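Local coordinates for protein dioxygenase (Pseudomonas brassicacearum, PDB 5V2D) that probably cleaves the central double bond of lignin-derived stilbenes with molecular oxygen at an iron centre held by four histidines, at residues Y385-L390 with L414-L419; E449-V454 with L471-M476; R375-Y380 with P438-R443; K190-T195 with I381-A386. All blocks are in the same frame, centred on the assembly; numbering follows the deposited sequence.

In the fold
Contacts 1, 2 and 3 lie close together on two consecutive blades of the beta-propeller fold of this dioxygenase family. Contact 1 joins the two middle strands of one four-stranded sheet. Contact 2 joins the open end of a hairpin in the next sheet. Both are buried, and both rest on antiparallel backbone pairing. Contact 3 is partly buried and runs between those two sheets. It is made by side chains, arginines above all, and not by backbone pairing. Contact 4 lies at the surface, where a loop meets a turn of a third sheet through one salt bridge and light packing. Contacts 3 and 4 use successive parts of the loop between strands 371-375 and 387-392, and contact 4 shares Tyr-385 and Ala-386 with contact 1.

Contact 1 (Y385-L390 with L414-L419); sequences YAHGFL and LVHLNL
His-416 and His-387 meet through their ring nitrogens across two antiparallel strands, 387-390 and 414-418. The side chain of His-416 starts with CG anti to the backbone N (chi1 177°), which sends the ring across the neighbouring strand. Its CB lies 3.7 Å from Phe-389 CE2. The same CE2 sits over one face of the imidazole, 3.5 Å from His-416 CG and offset toward the rim. The planes of these two rings are 46° apart. Further out, His-416 CD2 passes 3.7 Å from Gly-388 O. At the tip, His-416 NE2 is hydrogen-bonded to His-387 ND1 at 2.8 Å, edge to edge, and either nitrogen could be the donor. Without the imidazole, as with an alanine here, His-387 ND1 would probably lose this mate and a gap would open beside the Phe-389 ring.

The other face of the sheet is apolar. There Leu-390 CD1 packs 4.1 Å from Leu-417 CD2, and Val-415 faces Leu-390. Gly-388 with Leu-417 and Leu-390 with Val-415 form the hydrogen-bonded pairs. Beyond the strand end, Leu-419 N donates to Ala-386 O at 2.8 Å, from above the carbonyl plane. Leu-419 CD1 touches Tyr-385 OH at 3.4 Å, while that hydroxyl is hydrogen-bonded to Asp-318. Phe-389 also meets the ring of Phe-440 in the adjacent sheet. Strands 387-392 and 413-418 are the middle pair of a four-stranded antiparallel sheet, one blade of the beta-propeller characteristic of carotenoid-cleaving dioxygenases.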
loop_
_atom_site.group_PDB
_atom_site.type_symbol
_atom_site.label_atom_id
_atom_site.label_comp_id
_atom_site.label_asym_id
_atom_site.label_seq_id
_atom_site.Cartn_x
_atom_site.Cartn_y
_atom_site.Cartn_z
ATOM N N TYR A 385 -1.754 15.708 15.184
ATOM C CA TYR A 385 -2.680 15.837 14.090
ATOM C C TYR A 385 -4.045 15.497 14.602
ATOM O O TYR A 385 -4.152 14.892 15.644
ATOM C CB TYR A 385 -2.266 14.905 12.911
ATOM C CG TYR A 385 -2.733 13.493 13.041
ATOM C CD1 TYR A 385 -3.601 12.965 12.127
ATOM C CD2 TYR A 385 -2.268 12.649 14.081
ATOM C CE1 TYR A 385 -4.046 11.637 12.235
ATOM C CE2 TYR A 385 -2.713 11.350 14.215
ATOM C CZ TYR A 385 -3.588 10.845 13.286
ATOM O OH TYR A 385 -4.100 9.596 13.365
ATOM N N ALA A 386 -5.075 15.853 13.831
ATOM C CA ALA A 386 -6.454 15.655 14.241
ATOM C C ALA A 386 -7.427 15.126 13.202
ATOM O O ALA A 386 -8.634 15.076 13.471
ATOM C CB ALA A 386 -7.017 16.975 14.818
ATOM N N HIS A 387 -6.918 14.785 12.014
ATOM C CA HIS A 387 -7.780 14.349 10.921
ATOM C C HIS A 387 -7.214 13.166 10.140
ATOM O O HIS A 387 -6.031 13.085 9.964
ATOM C CB HIS A 387 -7.937 15.511 9.941
ATOM C CG HIS A 387 -8.570 16.719 10.551
ATOM N ND1 HIS A 387 -9.939 16.907 10.527
ATOM C CD2 HIS A 387 -8.033 17.784 11.212
ATOM C CE1 HIS A 387 -10.222 17.980 11.256
ATOM N NE2 HIS A 387 -9.083 18.574 11.611
ATOM N N GLY A 388 -8.079 12.299 9.666
ATOM C CA GLY A 388 -7.660 11.211 8.738
ATOM C C GLY A 388 -8.767 10.898 7.748
ATOM O O GLY A 388 -9.951 11.201 8.021
ATOM N N PHE A 389 -8.374 10.456 6.570
ATOM C CA PHE A 389 -9.258 10.013 5.569
ATOM C C PHE A 389 -9.087 8.499 5.489
ATOM O O PHE A 389 -7.983 7.981 5.671
ATOM C CB PHE A 389 -8.945 10.726 4.262
ATOM C CG PHE A 389 -9.053 12.217 4.335
ATOM C CD1 PHE A 389 -7.946 13.001 4.500
ATOM C CD2 PHE A 389 -10.306 12.820 4.338
ATOM C CE1 PHE A 389 -8.037 14.407 4.529
ATOM C CE2 PHE A 389 -10.421 14.211 4.487
ATOM C CZ PHE A 389 -9.300 15.042 4.560
ATOM N N LEU A 390 -10.144 7.781 5.227
ATOM C CA LEU A 390 -10.146 6.348 5.366
ATOM C C LEU A 390 -11.128 5.805 4.356
ATOM O O LEU A 390 -12.082 6.495 3.964
ATOM C CB LEU A 390 -10.753 5.944 6.753
ATOM C CG LEU A 390 -10.118 6.460 8.035
ATOM C CD1 LEU A 390 -11.008 6.287 9.248
ATOM C CD2 LEU A 390 -8.851 5.697 8.278
ATOM N N LEU A 414 -16.114 6.498 1.551
ATOM C CA LEU A 414 -14.928 7.308 1.609
ATOM C C LEU A 414 -15.159 8.258 2.771
ATOM O O LEU A 414 -16.116 9.059 2.724
ATOM C CB LEU A 414 -14.840 8.062 0.330
ATOM C CG LEU A 414 -13.586 8.698 -0.155
ATOM C CD1 LEU A 414 -13.744 9.842 -1.123
ATOM C CD2 LEU A 414 -12.290 8.620 0.665
ATOM N N VAL A 415 -14.274 8.235 3.770
ATOM C CA VAL A 415 -14.556 8.829 5.089
ATOM C C VAL A 415 -13.523 9.870 5.519
ATOM O O VAL A 415 -12.332 9.705 5.354
ATOM C CB VAL A 415 -14.606 7.696 6.138
ATOM C CG1 VAL A 415 -14.930 8.197 7.532
ATOM C CG2 VAL A 415 -15.539 6.584 5.746
ATOM N N HIS A 416 -13.995 10.957 6.107
ATOM C CA HIS A 416 -13.135 11.932 6.844
ATOM C C HIS A 416 -13.452 11.716 8.335
ATOM O O HIS A 416 -14.570 11.941 8.749
ATOM C CB HIS A 416 -13.462 13.387 6.442
ATOM C CG HIS A 416 -12.707 14.435 7.191
ATOM N ND1 HIS A 416 -12.851 15.777 6.893
ATOM C CD2 HIS A 416 -11.756 14.376 8.138
ATOM C CE1 HIS A 416 -12.077 16.501 7.685
ATOM N NE2 HIS A 416 -11.435 15.670 8.498
ATOM N N LEU A 417 -12.463 11.326 9.100
ATOM C CA LEU A 417 -12.537 11.201 10.574
ATOM C C LEU A 417 -11.891 12.397 11.258
ATOM O O LEU A 417 -10.718 12.757 10.993
ATOM C CB LEU A 417 -11.814 9.952 11.036
ATOM C CG LEU A 417 -11.703 9.684 12.523
ATOM C CD1 LEU A 417 -13.062 9.523 13.212
ATOM C CD2 LEU A 417 -10.839 8.441 12.713
ATOM N N ASN A 418 -12.669 13.040 12.142
ATOM C CA ASN A 418 -12.183 14.114 13.028
ATOM C C ASN A 418 -11.787 13.473 14.360
ATOM O O ASN A 418 -12.680 13.021 15.126
ATOM C CB ASN A 418 -13.295 15.148 13.254
ATOM C CG ASN A 418 -12.845 16.342 14.058
ATOM O OD1 ASN A 418 -11.957 16.244 14.932
ATOM N ND2 ASN A 418 -13.517 17.403 13.899
ATOM N N LEU A 419 -10.498 13.398 14.647
ATOM C CA LEU A 419 -10.030 12.807 15.907
ATOM C C LEU A 419 -10.362 13.625 17.180
ATOM O O LEU A 419 -10.348 13.096 18.266
ATOM C CB LEU A 419 -8.530 12.563 15.860
ATOM C CG LEU A 419 -8.123 11.450 14.884
ATOM C CD1 LEU A 419 -6.640 11.228 14.887
ATOM C CD2 LEU A 419 -8.846 10.156 15.161
#

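Contact 2 (E449-V454 with L471-M476); sequences EADGYV and LDSRDM
Ser-473 OG fills the tight centre of this contact, gripped by two backbone groups of segment 449-454. It donates to Ala-450 O at 2.8 Å and accepts from Gly-452 N at 2.9 Å. With OG lying between its own N and carbonyl carbon (chi1 60°), the hydroxyl reaches both. The backbone N of Ser-473 adds a nearly straight bond to Gly-452 O. Next to it, Val-454 and Leu-471 form a hydrogen-bonded antiparallel pair. Met-476 SD packs 4.0 Å from Val-454 CG2 on the buried side, where Leu-414 of the neighbouring sheet also touches both residues.

The solvent side is polar. Arg-474 is exposed and grips Asp-451 side-on with two nitrogens. Arg-474 NH2 meets the syn lone pair of Asp-451 OD2 at 2.8 Å. Arg-474 NE reaches Asp-451 OD1 at 2.9 Å, but well out of the carboxylate plane. Asp-472 OD1 forms an Asx turn with Arg-474 N, 3.0 Å away, and so helps shape the type I turn from Asp-472 to Asp-475. Arg-443 bridges Asp-451 and Asp-472. Two carboxylates are thus matched by two guanidinium groups, which would help keep both acids ionised at the open end of the hairpin.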
loop_
_atom_site.group_PDB
_atom_site.type_symbol
_atom_site.label_atom_id
_atom_site.label_comp_id
_atom_site.label_asym_id
_atom_site.label_seq_id
_atom_site.Cartn_x
_atom_site.Cartn_y
_atom_site.Cartn_z
ATOM N N GLU A 449 -5.019 22.098 8.579
ATOM C CA GLU A 449 -4.938 20.636 8.455
ATOM C C GLU A 449 -6.202 20.075 7.806
ATOM O O GLU A 449 -7.314 20.347 8.257
ATOM C CB GLU A 449 -4.732 19.923 9.830
ATOM C CG GLU A 449 -4.428 18.443 9.621
ATOM C CD GLU A 449 -4.513 17.575 10.893
ATOM O OE1 GLU A 449 -4.584 18.142 11.991
ATOM O OE2 GLU A 449 -4.526 16.331 10.776
ATOM N N ALA A 450 -6.010 19.266 6.762
ATOM C CA ALA A 450 -7.083 18.476 6.140
ATOM C C ALA A 450 -8.120 19.345 5.468
ATOM O O ALA A 450 -9.255 18.870 5.199
ATOM C CB ALA A 450 -7.789 17.518 7.122
ATOM N N ASP A 451 -7.722 20.571 5.123
ATOM C CA ASP A 451 -8.657 21.458 4.391
ATOM C C ASP A 451 -8.223 21.449 2.933
ATOM O O ASP A 451 -7.180 22.004 2.596
ATOM C CB ASP A 451 -8.634 22.862 4.998
ATOM C CG ASP A 451 -9.515 23.866 4.242
ATOM O OD1 ASP A 451 -10.429 23.412 3.525
ATOM O OD2 ASP A 451 -9.325 25.060 4.479
ATOM N N GLY A 452 -9.007 20.780 2.117
ATOM C CA GLY A 452 -8.689 20.654 0.729
ATOM C C GLY A 452 -9.541 19.622 0.033
ATOM O O GLY A 452 -10.724 19.539 0.268
ATOM N N TYR A 453 -8.923 18.857 -0.859
ATOM C CA TYR A 453 -9.632 17.953 -1.739
ATOM C C TYR A 453 -9.232 16.504 -1.449
ATOM O O TYR A 453 -8.065 16.228 -1.196
ATOM C CB TYR A 453 -9.318 18.348 -3.169
ATOM C CG TYR A 453 -9.614 19.813 -3.442
ATOM C CD1 TYR A 453 -8.584 20.745 -3.606
ATOM C CD2 TYR A 453 -10.931 20.289 -3.449
ATOM C CE1 TYR A 453 -8.838 22.098 -3.794
ATOM C CE2 TYR A 453 -11.190 21.646 -3.615
ATOM C CZ TYR A 453 -10.114 22.535 -3.803
ATOM O OH TYR A 453 -10.357 23.878 -4.050
ATOM N N VAL A 454 -10.175 15.617 -1.522
ATOM C CA VAL A 454 -9.888 14.185 -1.406
ATOM C C VAL A 454 -10.157 13.581 -2.765
ATOM O O VAL A 454 -11.258 13.771 -3.359
ATOM C CB VAL A 454 -10.822 13.556 -0.391
ATOM C CG1 VAL A 454 -10.527 12.094 -0.184
ATOM C CG2 VAL A 454 -10.626 14.263 0.978
ATOM N N LEU A 471 -13.570 15.202 -4.076
ATOM C CA LEU A 471 -14.501 15.681 -3.013
ATOM C C LEU A 471 -13.830 16.788 -2.255
ATOM O O LEU A 471 -12.585 16.931 -2.231
ATOM C CB LEU A 471 -14.886 14.568 -2.033
ATOM C CG LEU A 471 -15.880 13.553 -2.576
ATOM C CD1 LEU A 471 -15.268 12.624 -3.667
ATOM C CD2 LEU A 471 -16.417 12.736 -1.409
ATOM N N ASP A 472 -14.685 17.633 -1.659
ATOM C CA ASP A 472 -14.189 18.754 -0.858
ATOM C C ASP A 472 -14.233 18.283 0.554
ATOM O O ASP A 472 -15.320 17.839 0.997
ATOM C CB ASP A 472 -15.141 19.997 -1.048
ATOM C CG ASP A 472 -14.522 21.260 -0.473
ATOM O OD1 ASP A 472 -14.077 21.282 0.701
ATOM O OD2 ASP A 472 -14.396 22.250 -1.233
ATOM N N SER A 473 -13.124 18.409 1.290
ATOM C CA SER A 473 -13.040 17.897 2.673
ATOM C C SER A 473 -14.021 18.597 3.634
ATOM O O SER A 473 -14.394 18.001 4.648
ATOM C CB SER A 473 -11.670 18.073 3.307
ATOM O OG SER A 473 -11.257 19.428 3.389
ATOM N N ARG A 474 -14.428 19.816 3.258
ATOM C CA ARG A 474 -15.436 20.572 4.035
ATOM C C ARG A 474 -16.814 19.988 4.001
ATOM O O ARG A 474 -17.623 20.337 4.876
ATOM C CB ARG A 474 -15.540 22.009 3.521
ATOM C CG ARG A 474 -14.304 22.776 3.977
ATOM C CD ARG A 474 -14.275 24.105 3.349
ATOM N NE ARG A 474 -12.988 24.744 3.604
ATOM C CZ ARG A 474 -12.714 26.009 3.233
ATOM N NH1 ARG A 474 -13.639 26.775 2.639
ATOM N NH2 ARG A 474 -11.531 26.552 3.477
ATOM N N ASP A 475 -17.101 19.129 3.017
ATOM C CA ASP A 475 -18.375 18.471 2.954
ATOM C C ASP A 475 -18.324 17.181 2.152
ATOM O O ASP A 475 -18.692 17.188 0.953
ATOM C CB ASP A 475 -19.376 19.477 2.316
ATOM C CG ASP A 475 -20.800 18.937 2.245
ATOM O OD1 ASP A 475 -21.099 17.801 2.743
ATOM O OD2 ASP A 475 -21.569 19.689 1.612
ATOM N N MET A 476 -17.911 16.083 2.777
ATOM C CA MET A 476 -17.763 14.846 2.079
ATOM C C MET A 476 -19.101 14.250 1.731
ATOM O O MET A 476 -19.281 13.699 0.649
ATOM C CB MET A 476 -17.016 13.816 2.945
ATOM C CG MET A 476 -15.610 14.327 3.409
ATOM S SD MET A 476 -14.460 14.166 2.058
ATOM C CE MET A 476 -14.299 12.322 1.998
#

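Contact 3 (R375-Y380 with P438-R443); sequences RCDDRY and PIFIPR
Arg-375 NE donates to Pro-438 O at 2.9 Å, in the carbonyl plane and on a lone pair. Its NH2 adds a weak bond to the same oxygen. Bends at chi2 and chi3 (66° and 70°) fold the guanidinium back onto segment 438-443, where Ile-439 CG2 lies over one face, 3.7 Å from Arg-375 NH2. Further along, the Asp-377 carboxylate leans on the Phe-440 ring, with OD2 3.4 Å from CE2. Arg-379 lays one face of its guanidinium over Pro-442, whose CB is 3.9 Å from Arg-379 CZ.

These contacts join two neighbouring blades of the propeller. One side is the end of strand 371-375 and the loop that follows it. The other is strand 433-442, an outermost strand of its sheet.

Asp-377 positions the loop. Its OD1 accepts from Arg-379 N in an Asx turn and from Arg-379 NE at 3.0 Å. Its OD2 receives Arg-379 NH2 at 2.7 Å, a side-on salt bridge on the syn lone pairs. Asp-377 OD2 also accepts from Ala-450 N, and Arg-379 donates to the carbonyls of Ala-447 and Glu-448. Those carbonyls would still hold Arg-379 if a leucine replaced Asp-377, but its charge would probably lose its side-on mate, and the turn and Ala-450 N their acceptor. Arg-375 NH2 forms a salt bridge with Glu-437. Water 1 accepts from Phe-440 N at 3.0 Å and donates weakly to Asp-378 OD2.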
loop_
_atom_site.group_PDB
_atom_site.type_symbol
_atom_site.label_atom_id
_atom_site.label_comp_id
_atom_site.label_asym_id
_atom_site.label_seq_id
_atom_site.Cartn_x
_atom_site.Cartn_y
_atom_site.Cartn_z
ATOM N N ARG A 375 -5.248 7.766 5.086
ATOM C CA ARG A 375 -4.389 8.848 4.552
ATOM C C ARG A 375 -4.493 10.021 5.492
ATOM O O ARG A 375 -5.633 10.489 5.775
ATOM C CB ARG A 375 -4.997 9.299 3.217
ATOM C CG ARG A 375 -4.442 10.543 2.570
ATOM C CD ARG A 375 -2.978 10.298 2.150
ATOM N NE ARG A 375 -3.010 9.360 1.028
ATOM C CZ ARG A 375 -1.890 8.919 0.434
ATOM N NH1 ARG A 375 -0.734 9.345 0.870
ATOM N NH2 ARG A 375 -1.924 8.051 -0.534
ATOM N N CYS A 376 -3.380 10.536 5.976
ATOM C CA CYS A 376 -3.421 11.809 6.686
ATOM C C CYS A 376 -2.920 12.909 5.748
ATOM O O CYS A 376 -2.369 12.629 4.683
ATOM C CB CYS A 376 -2.587 11.776 7.953
ATOM S SG CYS A 376 -0.874 11.610 7.671
ATOM N N ASP A 377 -3.045 14.138 6.200
ATOM C CA ASP A 377 -2.508 15.283 5.499
ATOM C C ASP A 377 -0.977 15.119 5.451
ATOM O O ASP A 377 -0.372 15.054 6.528
ATOM C CB ASP A 377 -2.939 16.547 6.270
ATOM C CG ASP A 377 -2.584 17.859 5.579
ATOM O OD1 ASP A 377 -1.557 17.936 4.880
ATOM O OD2 ASP A 377 -3.330 18.860 5.846
ATOM N N ASP A 378 -0.372 15.064 4.249
ATOM C CA ASP A 378 1.082 14.899 4.116
ATOM C C ASP A 378 1.892 15.878 4.946
ATOM O O ASP A 378 3.020 15.603 5.383
ATOM C CB ASP A 378 1.533 15.081 2.659
ATOM C CG ASP A 378 1.188 13.879 1.781
ATOM O OD1 ASP A 378 1.001 12.784 2.310
ATOM O OD2 ASP A 378 1.113 14.025 0.531
ATOM N N ARG A 379 1.338 17.074 5.162
ATOM C CA ARG A 379 2.059 18.114 5.893
ATOM C C ARG A 379 2.147 17.843 7.381
ATOM O O ARG A 379 2.906 18.500 8.044
ATOM C CB ARG A 379 1.448 19.469 5.628
ATOM C CG ARG A 379 1.425 19.852 4.116
ATOM C CD ARG A 379 0.501 21.045 3.899
ATOM N NE ARG A 379 -0.867 20.762 4.313
ATOM C CZ ARG A 379 -1.795 21.710 4.530
ATOM N NH1 ARG A 379 -1.472 22.995 4.388
ATOM N NH2 ARG A 379 -3.035 21.405 4.999
ATOM N N TYR A 380 1.431 16.821 7.896
ATOM C CA TYR A 380 1.382 16.481 9.309
ATOM C C TYR A 380 1.933 15.100 9.619
ATOM O O TYR A 380 1.785 14.586 10.753
ATOM C CB TYR A 380 -0.113 16.549 9.761
ATOM C CG TYR A 380 -0.560 17.977 9.813
ATOM C CD1 TYR A 380 -0.826 18.704 8.645
ATOM C CD2 TYR A 380 -0.605 18.649 11.036
ATOM C CE1 TYR A 380 -1.180 20.042 8.704
ATOM C CE2 TYR A 380 -0.967 19.975 11.114
ATOM C CZ TYR A 380 -1.238 20.661 9.944
ATOM O OH TYR A 380 -1.567 21.962 10.000
ATOM N N PRO A 438 -7.373 6.752 -1.281
ATOM C CA PRO A 438 -7.416 8.171 -1.574
ATOM C C PRO A 438 -6.119 8.925 -1.334
ATOM O O PRO A 438 -5.292 8.533 -0.531
ATOM C CB PRO A 438 -8.520 8.655 -0.553
ATOM C CG PRO A 438 -8.252 7.807 0.655
ATOM C CD PRO A 438 -7.927 6.414 0.044
ATOM N N ILE A 439 -6.012 10.089 -1.987
ATOM C CA ILE A 439 -5.031 11.087 -1.635
ATOM C C ILE A 439 -5.735 12.342 -1.124
ATOM O O ILE A 439 -6.928 12.577 -1.378
ATOM C CB ILE A 439 -4.141 11.502 -2.769
ATOM C CG1 ILE A 439 -4.966 11.793 -4.046
ATOM C CG2 ILE A 439 -3.106 10.417 -3.068
ATOM C CD1 ILE A 439 -4.246 12.715 -5.001
ATOM N N PHE A 440 -4.963 13.162 -0.410
ATOM C CA PHE A 440 -5.407 14.456 0.054
ATOM C C PHE A 440 -4.576 15.560 -0.600
ATOM O O PHE A 440 -3.349 15.452 -0.644
ATOM C CB PHE A 440 -5.356 14.583 1.557
ATOM C CG PHE A 440 -5.560 15.973 2.047
ATOM C CD1 PHE A 440 -6.837 16.502 2.079
ATOM C CD2 PHE A 440 -4.489 16.786 2.413
ATOM C CE1 PHE A 440 -7.052 17.853 2.483
ATOM C CE2 PHE A 440 -4.727 18.091 2.829
ATOM C CZ PHE A 440 -5.988 18.611 2.864
ATOM N N ILE A 441 -5.257 16.609 -1.075
ATOM C CA ILE A 441 -4.591 17.719 -1.707
ATOM C C ILE A 441 -4.972 18.994 -0.918
ATOM O O ILE A 441 -6.135 19.333 -0.883
ATOM C CB ILE A 441 -5.066 17.893 -3.166
ATOM C CG1 ILE A 441 -4.745 16.655 -3.964
ATOM C CG2 ILE A 441 -4.389 19.108 -3.795
ATOM C CD1 ILE A 441 -5.237 16.654 -5.424
ATOM N N PRO A 442 -3.999 19.710 -0.332
ATOM C CA PRO A 442 -4.366 20.917 0.386
ATOM C C PRO A 442 -4.993 21.969 -0.495
ATOM O O PRO A 442 -4.662 22.082 -1.630
ATOM C CB PRO A 442 -3.012 21.484 0.861
ATOM C CG PRO A 442 -1.995 20.332 0.690
ATOM C CD PRO A 442 -2.515 19.469 -0.345
ATOM N N ARG A 443 -5.950 22.743 0.054
ATOM C CA ARG A 443 -6.651 23.795 -0.762
ATOM C C ARG A 443 -5.644 24.854 -1.209
ATOM O O ARG A 443 -5.782 25.363 -2.293
ATOM C CB ARG A 443 -7.798 24.454 0.063
ATOM C CG ARG A 443 -8.784 25.314 -0.769
ATOM C CD ARG A 443 -9.963 25.853 0.047
ATOM N NE ARG A 443 -10.530 24.726 0.779
ATOM C CZ ARG A 443 -11.483 23.904 0.364
ATOM N NH1 ARG A 443 -12.192 24.124 -0.734
ATOM N NH2 ARG A 443 -11.813 22.850 1.148
HETATM O O HOH W 1 -1.966 12.913 -0.183
#

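Contact 4 (K190-T195 with I381-A386); sequences KLDPAT and IGRQYA
A turn that leaves the first strand of a propeller blade meets a long loop here, as Asp-192 of 190-195 pairs with Arg-383 of 381-386. Arg-383 NH2 donates to Asp-192 OD2 at 2.9 Å in a salt bridge. The bond is not straight, and the nitrogen lies above the carboxylate plane. Of the guanidinium nitrogens, NH2 alone bonds to the carboxylate, and the two planes stand 73° apart: a single-point grip and not a paired one. Arg-383 gets there by bends at chi2 and chi3. One face of its guanidinium looks onto Pro-193, with CD 4.1 Å from Arg-383 NH2. Ala-194 CB approaches Arg-383 NH1 at 3.6 Å.

The other carboxylate oxygen, Asp-192 OD1, works inside its own segment. Ala-194 N donates to Asp-192 OD1 at 2.8 Å, which makes an Asx turn. Thr-195 N donates to Asp-192 OD1 at 3.2 Å, which extends it to an Asx motif. One aspartate therefore shapes the turn and holds the loop. Its OD2 has a second cation in Arg-284. Two residues before this strand is His-188, a ligand of the iron, and Lys-190 turns its amino group to Asp-240.

Ile-381 packs beside the turn. Its CB faces Pro-193 CD at 4.2 Å, the apolar pair of the contact. Two carbon-to-carbonyl contacts flank it: Ile-381 CG2 lies 3.8 Å from Leu-191 O, and Pro-193 CD lies 3.3 Å from Ile-381 O. Gly-382 follows with a positive phi of 86°, where a side chain would press on the preceding carbonyl. Its N donates to Asn-307 OD1 on strand 301-311.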
loop_
_atom_site.group_PDB
_atom_site.type_symbol
_atom_site.label_atom_id
_atom_site.label_comp_id
_atom_site.label_asym_id
_atom_site.label_seq_id
_atom_site.Cartn_x
_atom_site.Cartn_y
_atom_site.Cartn_z
ATOM N N LYS A 190 8.135 7.143 4.149
ATOM C CA LYS A 190 7.385 8.388 4.416
ATOM C C LYS A 190 8.257 9.566 4.026
ATOM O O LYS A 190 9.478 9.483 4.118
ATOM C CB LYS A 190 7.141 8.536 5.899
ATOM C CG LYS A 190 6.637 7.375 6.714
ATOM C CD LYS A 190 5.285 7.000 6.304
ATOM C CE LYS A 190 4.856 5.801 7.155
ATOM N NZ LYS A 190 3.863 5.021 6.396
ATOM N N LEU A 191 7.640 10.659 3.645
ATOM C CA LEU A 191 8.344 11.983 3.496
ATOM C C LEU A 191 8.140 12.845 4.715
ATOM O O LEU A 191 6.999 13.117 5.180
ATOM C CB LEU A 191 7.776 12.775 2.337
ATOM C CG LEU A 191 8.000 12.150 0.985
ATOM C CD1 LEU A 191 7.230 13.054 -0.031
ATOM C CD2 LEU A 191 9.523 12.003 0.683
ATOM N N ASP A 192 9.237 13.251 5.282
ATOM C CA ASP A 192 9.222 14.120 6.469
ATOM C C ASP A 192 8.786 15.503 5.987
ATOM O O ASP A 192 9.407 16.072 5.132
ATOM C CB ASP A 192 10.624 14.231 7.071
ATOM C CG ASP A 192 10.641 15.084 8.358
ATOM O OD1 ASP A 192 10.411 16.255 8.351
ATOM O OD2 ASP A 192 10.707 14.599 9.430
ATOM N N PRO A 193 7.704 16.030 6.527
ATOM C CA PRO A 193 7.236 17.272 5.979
ATOM C C PRO A 193 8.123 18.470 6.343
ATOM O O PRO A 193 8.026 19.460 5.686
ATOM C CB PRO A 193 5.850 17.447 6.550
ATOM C CG PRO A 193 5.920 16.753 7.846
ATOM C CD PRO A 193 6.829 15.537 7.595
ATOM N N ALA A 194 8.958 18.393 7.335
ATOM C CA ALA A 194 9.774 19.578 7.700
ATOM C C ALA A 194 11.028 19.692 6.827
ATOM O O ALA A 194 11.345 20.776 6.384
ATOM C CB ALA A 194 10.146 19.532 9.182
ATOM N N THR A 195 11.653 18.548 6.492
ATOM C CA THR A 195 12.914 18.476 5.744
ATOM C C THR A 195 12.804 17.957 4.334
ATOM O O THR A 195 13.706 18.110 3.548
ATOM C CB THR A 195 13.860 17.518 6.427
ATOM O OG1 THR A 195 13.208 16.238 6.616
ATOM C CG2 THR A 195 14.294 18.031 7.804
ATOM N N ILE A 381 2.553 14.465 8.624
ATOM C CA ILE A 381 3.171 13.150 8.859
ATOM C C ILE A 381 4.155 13.239 10.032
ATOM O O ILE A 381 5.074 14.050 10.025
ATOM C CB ILE A 381 3.835 12.644 7.582
ATOM C CG1 ILE A 381 2.709 12.132 6.671
ATOM C CG2 ILE A 381 4.807 11.513 7.899
ATOM C CD1 ILE A 381 3.250 11.673 5.289
ATOM N N GLY A 382 3.991 12.397 11.033
ATOM C CA GLY A 382 4.943 12.421 12.126
ATOM C C GLY A 382 4.675 13.427 13.245
ATOM O O GLY A 382 5.433 13.467 14.222
ATOM N N ARG A 383 3.621 14.217 13.118
ATOM C CA ARG A 383 3.370 15.305 14.083
ATOM C C ARG A 383 1.966 15.120 14.648
ATOM O O ARG A 383 1.078 14.431 14.068
ATOM C CB ARG A 383 3.383 16.718 13.454
ATOM C CG ARG A 383 4.342 17.066 12.348
ATOM C CD ARG A 383 5.819 17.238 12.804
ATOM N NE ARG A 383 6.698 16.178 12.223
ATOM C CZ ARG A 383 7.942 16.325 11.741
ATOM N NH1 ARG A 383 8.538 17.512 11.734
ATOM N NH2 ARG A 383 8.619 15.262 11.288
ATOM N N GLN A 384 1.704 15.866 15.692
ATOM C CA GLN A 384 0.381 15.901 16.289
ATOM C C GLN A 384 -0.610 16.322 15.194
ATOM O O GLN A 384 -0.349 17.198 14.346
ATOM C CB GLN A 384 0.356 16.961 17.458
ATOM C CG GLN A 384 -0.207 16.638 18.851
ATOM C CD GLN A 384 -1.469 15.761 18.932
ATOM O OE1 GLN A 384 -2.011 15.126 17.977
ATOM N NE2 GLN A 384 -1.821 15.558 20.186
ATOM N N TYR A 385 -1.754 15.708 15.184
ATOM C CA TYR A 385 -2.680 15.837 14.090
ATOM C C TYR A 385 -4.045 15.497 14.602
ATOM O O TYR A 385 -4.152 14.892 15.644
ATOM C CB TYR A 385 -2.266 14.905 12.911
ATOM C CG TYR A 385 -2.733 13.493 13.041
ATOM C CD1 TYR A 385 -3.601 12.965 12.127
ATOM C CD2 TYR A 385 -2.268 12.649 14.081
ATOM C CE1 TYR A 385 -4.046 11.637 12.235
ATOM C CE2 TYR A 385 -2.713 11.350 14.215
ATOM C CZ TYR A 385 -3.588 10.845 13.286
ATOM O OH TYR A 385 -4.100 9.596 13.365
ATOM N N ALA A 386 -5.075 15.853 13.831
ATOM C CA ALA A 386 -6.454 15.655 14.241
ATOM C C ALA A 386 -7.427 15.126 13.202
ATOM O O ALA A 386 -8.634 15.076 13.471
ATOM C CB ALA A 386 -7.017 16.975 14.818
#